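Long-range contacts in metallo-beta-lactamase family protein (Staphylococcus aureus, PDB 3R2U), which probably acts as a metal-dependent hydrolase of the metallo-beta-lactamase superfamily, binding a ferric ion and carrying a rhodanese-like domain in the same chain: residues H75-A83 and H143-L151; V161-F172 and P210-H219. All coordinates share one frame; numbering follows the deposited sequence.

Contact 1 (H75-A83 and H143-L151); sequences HAAETHIHA and HTPESISFL. With FE (Fe (III) ion), chain E.
His-80 and His-143 bring their rings together on one ferric ion. This is the metal site of a metallo-beta-lactamase fold, built where the loop after strand 72-77 meets the loop leading into strand 148-153. The His-80 side chain can be followed outward. His-80 CB touches two oxygens of the other loop, Glu-146 OE2 and Ser-147 OG, each at 3.4 Å. CG is a little farther from the same serine hydroxyl. ND1 gives its hydrogen to Thr-79 OG1, close to the ring plane, and this bond and the metal bond at NE2 together hold the ring's rotation. CD2 of His-80 lies near CD2 of His-143. His-80 NE2 binds the ferric ion at 2.4 Å. The two imidazole planes stand at 83° to each other, and His-80 NE2 lies at the edge of the His-143 ring, near its plane. His-143 ND1 is held by the carbonyl of Arg-178.

The backbones are joined by one nearly straight bond, Ile-148 N to Thr-79 O at 2.8 Å. Farther from the metal, Phe-150 turns its ring edge to Thr-79 CG2, and its CZ meets Ala-77 CB at 3.7 Å. Glu-146 folds back at chi2 (-72°), which carries its carboxylate to the His-80 loop. There Glu-146 OE2 accepts the backbone N-H of Ile-81 at 2.9 Å, on its anti side and 24° out of the carboxylate plane.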
loop_
_atom_site.group_PDB
_atom_site.type_symbol
_atom_site.label_atom_id
_atom_site.label_comp_id
_atom_site.label_asym_id
_atom_site.label_seq_id
_atom_site.Cartn_x
_atom_site.Cartn_y
_atom_site.Cartn_z
ATOM N N HIS A 75 4.839 21.279 -20.077
ATOM C CA HIS A 75 5.748 22.337 -19.662
ATOM C C HIS A 75 6.280 22.116 -18.250
ATOM O O HIS A 75 5.641 21.444 -17.432
ATOM C CB HIS A 75 5.008 23.692 -19.580
ATOM C CG HIS A 75 4.378 24.165 -20.863
ATOM N ND1 HIS A 75 3.246 23.589 -21.401
ATOM C CD2 HIS A 75 4.657 25.238 -21.642
ATOM C CE1 HIS A 75 2.895 24.249 -22.492
ATOM N NE2 HIS A 75 3.739 25.251 -22.664
ATOM N N ALA A 76 7.442 22.709 -17.983
ATOM C CA ALA A 76 7.998 22.792 -16.629
ATOM C C ALA A 76 8.883 24.032 -16.548
ATOM O O ALA A 76 9.528 24.419 -17.514
ATOM C CB ALA A 76 8.785 21.543 -16.251
ATOM N N ALA A 77 8.922 24.639 -15.379
ATOM C CA ALA A 77 9.710 25.814 -15.160
ATOM C C ALA A 77 10.317 25.690 -13.781
ATOM O O ALA A 77 9.791 25.003 -12.900
ATOM C CB ALA A 77 8.839 27.088 -15.261
ATOM N N GLU A 78 11.423 26.380 -13.609
ATOM C CA GLU A 78 12.161 26.351 -12.415
ATOM C C GLU A 78 12.497 27.785 -11.995
ATOM O O GLU A 78 12.934 28.580 -12.809
ATOM C CB GLU A 78 13.419 25.527 -12.718
ATOM C CG GLU A 78 14.360 25.399 -11.632
ATOM C CD GLU A 78 15.304 24.233 -11.855
ATOM O OE1 GLU A 78 14.862 23.066 -11.684
ATOM O OE2 GLU A 78 16.491 24.498 -12.151
ATOM N N THR A 79 12.341 28.093 -10.716
ATOM C CA THR A 79 12.581 29.446 -10.228
ATOM C C THR A 79 14.051 29.878 -10.130
ATOM O O THR A 79 14.360 31.067 -10.264
ATOM C CB THR A 79 11.877 29.669 -8.883
ATOM O OG1 THR A 79 12.375 28.752 -7.900
ATOM C CG2 THR A 79 10.335 29.444 -9.044
ATOM N N HIS A 80 14.945 28.930 -9.874
ATOM C CA HIS A 80 16.370 29.218 -9.719
ATOM C C HIS A 80 17.161 27.937 -9.557
ATOM O O HIS A 80 16.576 26.844 -9.504
ATOM C CB HIS A 80 16.601 30.114 -8.479
ATOM C CG HIS A 80 16.237 29.482 -7.173
ATOM N ND1 HIS A 80 14.936 29.206 -6.809
ATOM C CD2 HIS A 80 17.004 29.136 -6.112
ATOM C CE1 HIS A 80 14.926 28.672 -5.599
ATOM N NE2 HIS A 80 16.169 28.626 -5.154
ATOM N N ILE A 81 18.484 28.066 -9.480
ATOM C CA ILE A 81 19.369 26.922 -9.294
ATOM C C ILE A 81 19.290 26.535 -7.810
ATOM O O ILE A 81 19.789 27.240 -6.944
ATOM C CB ILE A 81 20.838 27.253 -9.714
ATOM C CG1 ILE A 81 20.884 27.761 -11.165
ATOM C CG2 ILE A 81 21.720 26.049 -9.536
ATOM C CD1 ILE A 81 22.298 28.101 -11.685
ATOM N N HIS A 82 18.627 25.418 -7.525
ATOM C CA HIS A 82 18.381 25.001 -6.149
ATOM C C HIS A 82 19.576 24.470 -5.414
ATOM O O HIS A 82 20.447 23.835 -5.998
ATOM C CB HIS A 82 17.246 23.983 -6.110
ATOM C CG HIS A 82 15.963 24.531 -6.621
ATOM N ND1 HIS A 82 15.246 25.482 -5.934
ATOM C CD2 HIS A 82 15.277 24.289 -7.763
ATOM C CE1 HIS A 82 14.161 25.788 -6.624
ATOM N NE2 HIS A 82 14.162 25.085 -7.740
ATOM N N ALA A 83 19.606 24.759 -4.115
ATOM C CA ALA A 83 20.681 24.327 -3.234
ATOM C C ALA A 83 20.219 23.261 -2.259
ATOM O O ALA A 83 21.036 22.691 -1.546
ATOM C CB ALA A 83 21.208 25.528 -2.439
ATOM N N HIS A 143 18.171 35.931 -3.440
ATOM C CA HIS A 143 18.486 34.616 -2.930
ATOM C C HIS A 143 19.610 34.073 -3.815
ATOM O O HIS A 143 20.598 33.536 -3.316
ATOM C CB HIS A 143 17.243 33.737 -2.960
ATOM C CG HIS A 143 17.503 32.324 -2.570
ATOM N ND1 HIS A 143 17.918 31.970 -1.306
ATOM C CD2 HIS A 143 17.388 31.171 -3.270
ATOM C CE1 HIS A 143 18.062 30.654 -1.248
ATOM N NE2 HIS A 143 17.749 30.150 -2.427
ATOM N N THR A 144 19.447 34.247 -5.128
ATOM C CA THR A 144 20.468 33.931 -6.114
ATOM C C THR A 144 20.402 35.017 -7.174
ATOM O O THR A 144 19.347 35.661 -7.335
ATOM C CB THR A 144 20.274 32.579 -6.820
ATOM O OG1 THR A 144 19.091 32.631 -7.632
ATOM C CG2 THR A 144 20.206 31.457 -5.814
ATOM N N PRO A 145 21.516 35.238 -7.896
ATOM C CA PRO A 145 21.493 36.283 -8.917
ATOM C C PRO A 145 20.526 36.003 -10.082
ATOM O O PRO A 145 20.056 36.953 -10.738
ATOM C CB PRO A 145 22.955 36.337 -9.418
ATOM C CG PRO A 145 23.769 35.515 -8.404
ATOM C CD PRO A 145 22.809 34.525 -7.845
ATOM N N GLU A 146 20.225 34.724 -10.325
ATOM C CA GLU A 146 19.359 34.347 -11.449
ATOM C C GLU A 146 17.891 34.121 -11.084
ATOM O O GLU A 146 17.090 33.901 -11.977
ATOM C CB GLU A 146 19.881 33.091 -12.163
ATOM C CG GLU A 146 19.529 31.742 -11.501
ATOM C CD GLU A 146 20.283 31.468 -10.212
ATOM O OE1 GLU A 146 21.348 32.074 -9.984
ATOM O OE2 GLU A 146 19.819 30.614 -9.436
ATOM N N SER A 147 17.553 34.169 -9.798
ATOM C CA SER A 147 16.189 33.896 -9.335
ATOM C C SER A 147 15.126 34.639 -10.083
ATOM O O SER A 147 15.203 35.844 -10.245
ATOM C CB SER A 147 16.006 34.214 -7.836
ATOM O OG SER A 147 16.593 33.225 -7.020
ATOM N N ILE A 148 14.123 33.891 -10.521
ATOM C CA ILE A 148 12.981 34.439 -11.198
ATOM C C ILE A 148 11.711 33.970 -10.506
ATOM O O ILE A 148 11.699 32.935 -9.854
ATOM C CB ILE A 148 12.952 34.052 -12.707
ATOM C CG1 ILE A 148 13.012 32.542 -12.893
ATOM C CG2 ILE A 148 14.099 34.765 -13.472
ATOM C CD1 ILE A 148 12.878 32.106 -14.333
ATOM N N SER A 149 10.674 34.785 -10.606
ATOM C CA SER A 149 9.366 34.474 -10.076
ATOM C C SER A 149 8.353 34.501 -11.217
ATOM O O SER A 149 8.560 35.223 -12.204
ATOM C CB SER A 149 8.981 35.492 -9.005
ATOM O OG SER A 149 9.808 35.345 -7.859
ATOM N N PHE A 150 7.265 33.730 -11.093
ATOM C CA PHE A 150 6.268 33.668 -12.155
ATOM C C PHE A 150 4.899 34.246 -11.733
ATOM O O PHE A 150 4.266 33.760 -10.782
ATOM C CB PHE A 150 6.124 32.217 -12.635
ATOM C CG PHE A 150 7.432 31.577 -13.045
ATOM C CD1 PHE A 150 7.943 31.760 -14.303
ATOM C CD2 PHE A 150 8.127 30.759 -12.173
ATOM C CE1 PHE A 150 9.140 31.130 -14.688
ATOM C CE2 PHE A 150 9.328 30.151 -12.555
ATOM C CZ PHE A 150 9.818 30.347 -13.806
ATOM N N LEU A 151 4.460 35.286 -12.432
ATOM C CA LEU A 151 3.186 35.955 -12.135
ATOM C C LEU A 151 2.106 35.379 -13.028
ATOM O O LEU A 151 2.126 35.546 -14.261
ATOM C CB LEU A 151 3.305 37.456 -12.341
ATOM C CG LEU A 151 2.090 38.314 -11.955
ATOM C CD1 LEU A 151 1.915 38.297 -10.428
ATOM C CD2 LEU A 151 2.260 39.748 -12.483
HETATM FE FE FE E . 17.053 28.057 -3.021
HETATM O O HOH W 1 19.176 27.792 -4.026
HETATM O O HOH W 2 16.419 25.951 -3.632
HETATM O O HOH W 3 17.821 27.314 -1.150
#

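Contact 2 (V161-F172 and P210-H219); sequences VPMGLFSGDFIF and PDYIQIWPGH. With FE (Fe (III) ion), chain E.
Strands 164-168 and 214-217 run parallel, 4.6 Å apart at their closest with a 20° angle between them, and Gly-164, Leu-165 and Phe-166 pair with Gln-214, Ile-215 and Trp-216. The ladder runs from Gln-214 N, bonded to Met-163 O, to Ser-167 N, bonded to Trp-216 O. A further bond joins Gly-218 N to Gly-168 O beyond it.

Trp-216 dominates one face of the pair. Its six-membered ring lies over Gly-164, whose CA is 3.8 Å from the ring centroid in a CH-pi contact. Phe-166 receives Trp-216 CE3 over the centre of its own ring, with the two planes inclined at 44°. Met-163 brings SD to the indole edge, 3.9 Å from CH2 of Trp-216, as a Met-aromatic contact. The indole NE1 is bonded to Gln-214 OE1. On the other face Ile-215 CG2 meets Ile-171 CG2 and Ser-167 OG. That hydroxyl donates to Ile-171 O and so ties down the loop after the strand.

At the metal end the two carboxylate oxygens of Asp-169 have different partners. Asp-169 OD2 binds the ferric ion at 2.2 Å. Asp-169 OD1 accepts His-219 ND1 at 2.6 Å on its syn lone pair, nearly in the imidazole plane. The histidine thus braces a first-shell ligand from the second shell.

At the far end the hydroxyl of Tyr-212 lies against Val-161, and Tyr-212 O is hydrogen-bonded to OG1 of Thr-236 of the second subunit. Strand 148-153 flanks 164-168 on the side away from 214-217. Helix 191-206 packs on Leu-165 and Phe-170, while strand 25-32 meets Met-163 and Phe-166.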
loop_
_atom_site.group_PDB
_atom_site.type_symbol
_atom_site.label_atom_id
_atom_site.label_comp_id
_atom_site.label_asym_id
_atom_site.label_seq_id
_atom_site.Cartn_x
_atom_site.Cartn_y
_atom_site.Cartn_z
ATOM N N VAL A 161 -6.604 40.604 -14.127
ATOM C CA VAL A 161 -5.701 40.916 -13.032
ATOM C C VAL A 161 -4.992 39.634 -12.646
ATOM O O VAL A 161 -5.540 38.551 -12.845
ATOM C CB VAL A 161 -6.472 41.451 -11.796
ATOM C CG1 VAL A 161 -7.119 42.834 -12.079
ATOM C CG2 VAL A 161 -7.532 40.448 -11.338
ATOM N N PRO A 162 -3.767 39.746 -12.105
ATOM C CA PRO A 162 -3.022 38.563 -11.710
ATOM C C PRO A 162 -3.626 37.900 -10.488
ATOM O O PRO A 162 -4.301 38.551 -9.680
ATOM C CB PRO A 162 -1.630 39.115 -11.415
ATOM C CG PRO A 162 -1.873 40.532 -11.009
ATOM C CD PRO A 162 -2.995 40.983 -11.861
ATOM N N MET A 163 -3.389 36.604 -10.362
ATOM C CA MET A 163 -3.910 35.820 -9.269
ATOM C C MET A 163 -2.855 35.535 -8.216
ATOM O O MET A 163 -3.144 35.545 -7.036
ATOM C CB MET A 163 -4.441 34.483 -9.798
ATOM C CG MET A 163 -5.094 33.568 -8.718
ATOM S SD MET A 163 -5.261 31.853 -9.261
ATOM C CE MET A 163 -6.304 32.039 -10.698
ATOM N N GLY A 164 -1.627 35.246 -8.638
ATOM C CA GLY A 164 -0.602 34.880 -7.688
ATOM C C GLY A 164 0.788 34.866 -8.281
ATOM O O GLY A 164 0.958 34.958 -9.494
ATOM N N LEU A 165 1.777 34.747 -7.405
ATOM C CA LEU A 165 3.159 34.743 -7.791
ATOM C C LEU A 165 3.853 33.493 -7.275
ATOM O O LEU A 165 3.828 33.225 -6.068
ATOM C CB LEU A 165 3.852 35.946 -7.185
ATOM C CG LEU A 165 5.343 36.192 -7.504
ATOM C CD1 LEU A 165 5.519 36.661 -8.936
ATOM C CD2 LEU A 165 5.938 37.221 -6.519
ATOM N N PHE A 166 4.457 32.730 -8.181
ATOM C CA PHE A 166 5.299 31.593 -7.778
ATOM C C PHE A 166 6.623 32.250 -7.454
ATOM O O PHE A 166 7.342 32.695 -8.357
ATOM C CB PHE A 166 5.440 30.592 -8.901
ATOM C CG PHE A 166 4.172 29.897 -9.214
ATOM C CD1 PHE A 166 3.741 28.841 -8.415
ATOM C CD2 PHE A 166 3.390 30.300 -10.306
ATOM C CE1 PHE A 166 2.553 28.180 -8.687
ATOM C CE2 PHE A 166 2.203 29.648 -10.591
ATOM C CZ PHE A 166 1.776 28.586 -9.780
ATOM N N SER A 167 6.924 32.334 -6.163
ATOM C CA SER A 167 8.050 33.102 -5.682
ATOM C C SER A 167 9.341 32.351 -5.340
ATOM O O SER A 167 10.307 32.967 -4.909
ATOM C CB SER A 167 7.602 33.898 -4.461
ATOM O OG SER A 167 7.229 33.032 -3.405
ATOM N N GLY A 168 9.386 31.043 -5.524
ATOM C CA GLY A 168 10.618 30.319 -5.238
ATOM C C GLY A 168 11.126 30.603 -3.832
ATOM O O GLY A 168 10.375 30.514 -2.867
ATOM N N ASP A 169 12.417 30.929 -3.721
ATOM C CA ASP A 169 13.017 31.261 -2.449
ATOM C C ASP A 169 13.212 32.771 -2.292
ATOM O O ASP A 169 14.006 33.225 -1.453
ATOM C CB ASP A 169 14.336 30.498 -2.262
ATOM C CG ASP A 169 14.127 29.003 -2.057
ATOM O OD1 ASP A 169 12.980 28.564 -1.841
ATOM O OD2 ASP A 169 15.107 28.260 -2.100
ATOM N N PHE A 170 12.476 33.549 -3.089
ATOM C CA PHE A 170 12.506 35.009 -3.022
ATOM C C PHE A 170 11.652 35.461 -1.829
ATOM O O PHE A 170 12.170 36.049 -0.879
ATOM C CB PHE A 170 12.051 35.591 -4.376
ATOM C CG PHE A 170 11.637 37.037 -4.336
ATOM C CD1 PHE A 170 12.391 37.978 -3.665
ATOM C CD2 PHE A 170 10.523 37.464 -5.054
ATOM C CE1 PHE A 170 12.011 39.326 -3.650
ATOM C CE2 PHE A 170 10.133 38.806 -5.045
ATOM C CZ PHE A 170 10.882 39.739 -4.336
ATOM N N ILE A 171 10.354 35.148 -1.864
ATOM C CA ILE A 171 9.441 35.456 -0.756
ATOM C C ILE A 171 8.838 34.187 -0.163
ATOM O O ILE A 171 8.249 33.368 -0.896
ATOM C CB ILE A 171 8.253 36.322 -1.202
ATOM C CG1 ILE A 171 8.743 37.666 -1.772
ATOM C CG2 ILE A 171 7.313 36.586 -0.005
ATOM C CD1 ILE A 171 7.637 38.487 -2.364
ATOM N N PHE A 172 8.973 34.026 1.158
ATOM C CA PHE A 172 8.356 32.899 1.867
ATOM C C PHE A 172 7.184 33.425 2.646
ATOM O O PHE A 172 6.947 34.643 2.679
ATOM C CB PHE A 172 9.311 32.250 2.866
ATOM C CG PHE A 172 10.541 31.669 2.250
ATOM C CD1 PHE A 172 10.442 30.709 1.256
ATOM C CD2 PHE A 172 11.800 32.033 2.709
ATOM C CE1 PHE A 172 11.582 30.142 0.701
ATOM C CE2 PHE A 172 12.950 31.472 2.168
ATOM C CZ PHE A 172 12.847 30.541 1.154
ATOM N N PRO A 210 -0.723 43.945 -7.074
ATOM C CA PRO A 210 -1.955 44.057 -6.268
ATOM C C PRO A 210 -1.845 43.272 -4.958
ATOM O O PRO A 210 -1.361 42.143 -4.939
ATOM C CB PRO A 210 -3.030 43.470 -7.174
ATOM C CG PRO A 210 -2.427 43.552 -8.598
ATOM C CD PRO A 210 -0.974 43.300 -8.376
ATOM N N ASP A 211 -2.292 43.876 -3.873
ATOM C CA ASP A 211 -2.161 43.256 -2.556
ATOM C C ASP A 211 -2.977 41.965 -2.360
ATOM O O ASP A 211 -2.724 41.212 -1.430
ATOM C CB ASP A 211 -2.468 44.277 -1.455
ATOM C CG ASP A 211 -1.315 45.276 -1.236
ATOM O OD1 ASP A 211 -0.213 45.083 -1.826
ATOM O OD2 ASP A 211 -1.505 46.239 -0.453
ATOM N N TYR A 212 -3.919 41.703 -3.252
ATOM C CA TYR A 212 -4.755 40.504 -3.163
ATOM C C TYR A 212 -4.174 39.274 -3.912
ATOM O O TYR A 212 -4.811 38.185 -3.957
ATOM C CB TYR A 212 -6.158 40.819 -3.678
ATOM C CG TYR A 212 -6.191 41.352 -5.103
ATOM C CD1 TYR A 212 -5.901 40.525 -6.181
ATOM C CD2 TYR A 212 -6.549 42.672 -5.370
ATOM C CE1 TYR A 212 -5.935 40.997 -7.474
ATOM C CE2 TYR A 212 -6.589 43.159 -6.676
ATOM C CZ TYR A 212 -6.284 42.316 -7.717
ATOM O OH TYR A 212 -6.311 42.766 -9.008
ATOM N N ILE A 213 -2.998 39.425 -4.521
ATOM C CA ILE A 213 -2.402 38.272 -5.191
ATOM C C ILE A 213 -1.917 37.274 -4.134
ATOM O O ILE A 213 -1.511 37.661 -3.030
ATOM C CB ILE A 213 -1.234 38.607 -6.135
ATOM C CG1 ILE A 213 -0.005 39.095 -5.369
ATOM C CG2 ILE A 213 -1.679 39.593 -7.233
ATOM C CD1 ILE A 213 1.260 39.163 -6.255
ATOM N N GLN A 214 -1.998 35.994 -4.458
ATOM C CA GLN A 214 -1.445 34.973 -3.573
ATOM C C GLN A 214 0.070 34.879 -3.775
ATOM O O GLN A 214 0.585 35.286 -4.812
ATOM C CB GLN A 214 -2.061 33.621 -3.862
ATOM C CG GLN A 214 -3.558 33.557 -3.643
ATOM C CD GLN A 214 -4.108 32.187 -3.950
ATOM O OE1 GLN A 214 -3.530 31.185 -3.557
ATOM N NE2 GLN A 214 -5.238 32.134 -4.641
ATOM N N ILE A 215 0.768 34.361 -2.761
ATOM C CA ILE A 215 2.202 34.124 -2.815
ATOM C C ILE A 215 2.364 32.609 -2.696
ATOM O O ILE A 215 1.941 32.005 -1.714
ATOM C CB ILE A 215 2.985 34.818 -1.651
ATOM C CG1 ILE A 215 2.829 36.340 -1.675
ATOM C CG2 ILE A 215 4.449 34.454 -1.696
ATOM C CD1 ILE A 215 3.216 36.997 -2.954
ATOM N N TRP A 216 2.952 32.002 -3.711
ATOM C CA TRP A 216 3.159 30.574 -3.750
ATOM C C TRP A 216 4.657 30.282 -3.680
ATOM O O TRP A 216 5.321 30.224 -4.695
ATOM C CB TRP A 216 2.567 30.015 -5.034
ATOM C CG TRP A 216 1.095 30.283 -5.188
ATOM C CD1 TRP A 216 0.124 30.098 -4.248
ATOM C CD2 TRP A 216 0.426 30.714 -6.376
ATOM N NE1 TRP A 216 -1.107 30.419 -4.766
ATOM C CE2 TRP A 216 -0.951 30.797 -6.073
ATOM C CE3 TRP A 216 0.860 31.063 -7.661
ATOM C CZ2 TRP A 216 -1.903 31.209 -7.014
ATOM C CZ3 TRP A 216 -0.089 31.465 -8.599
ATOM C CH2 TRP A 216 -1.457 31.534 -8.265
ATOM N N PRO A 217 5.185 30.085 -2.464
ATOM C CA PRO A 217 6.618 29.928 -2.264
ATOM C C PRO A 217 7.155 28.535 -2.606
ATOM O O PRO A 217 6.391 27.575 -2.733
ATOM C CB PRO A 217 6.777 30.236 -0.774
ATOM C CG PRO A 217 5.511 29.691 -0.179
ATOM C CD PRO A 217 4.435 29.894 -1.208
ATOM N N GLY A 218 8.471 28.450 -2.726
ATOM C CA GLY A 218 9.144 27.211 -3.064
ATOM C C GLY A 218 9.545 26.394 -1.864
ATOM O O GLY A 218 9.869 25.225 -1.996
ATOM N N HIS A 219 9.556 27.010 -0.687
ATOM C CA HIS A 219 9.904 26.295 0.535
ATOM C C HIS A 219 9.042 26.798 1.655
ATOM O O HIS A 219 8.625 27.958 1.659
ATOM C CB HIS A 219 11.386 26.425 0.900
ATOM C CG HIS A 219 12.292 25.603 0.040
ATOM N ND1 HIS A 219 12.834 26.076 -1.139
ATOM C CD2 HIS A 219 12.752 24.334 0.185
ATOM C CE1 HIS A 219 13.578 25.132 -1.688
ATOM N NE2 HIS A 219 13.540 24.063 -0.909
HETATM FE FE FE E . 17.053 28.057 -3.021
HETATM O O HOH W 4 -5.419 36.113 -5.644
HETATM O O HOH W 5 7.391 29.094 -6.181
HETATM O O HOH W 2 16.419 25.951 -3.632
HETATM O O HOH W 1 19.176 27.792 -4.026
HETATM O O HOH W 3 17.821 27.314 -1.150
#

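How the contacts relate
The contacts meet at the ferric ion: contact 1 supplies His-80 and His-143, contact 2 supplies Asp-169. Three waters on the metal belong to both. Strands 148-153 and 164-168 are antiparallel neighbours, with a probable hydrogen bond from Phe-166 N to Phe-150 O. Contact 1 is nearly all core. It spans two sheets and joins them by two hydrogen bonds, the shared metal and the packing of Phe-150. Contact 2 has its strands in one sheet. It is buried in the middle and partly exposed around Val-161, Pro-162, Pro-210 and Tyr-212. Its ladder ends in the Asp-169 to His-219 pair at the metal, and its opposite end reaches the second subunit, which contact 1 does not touch.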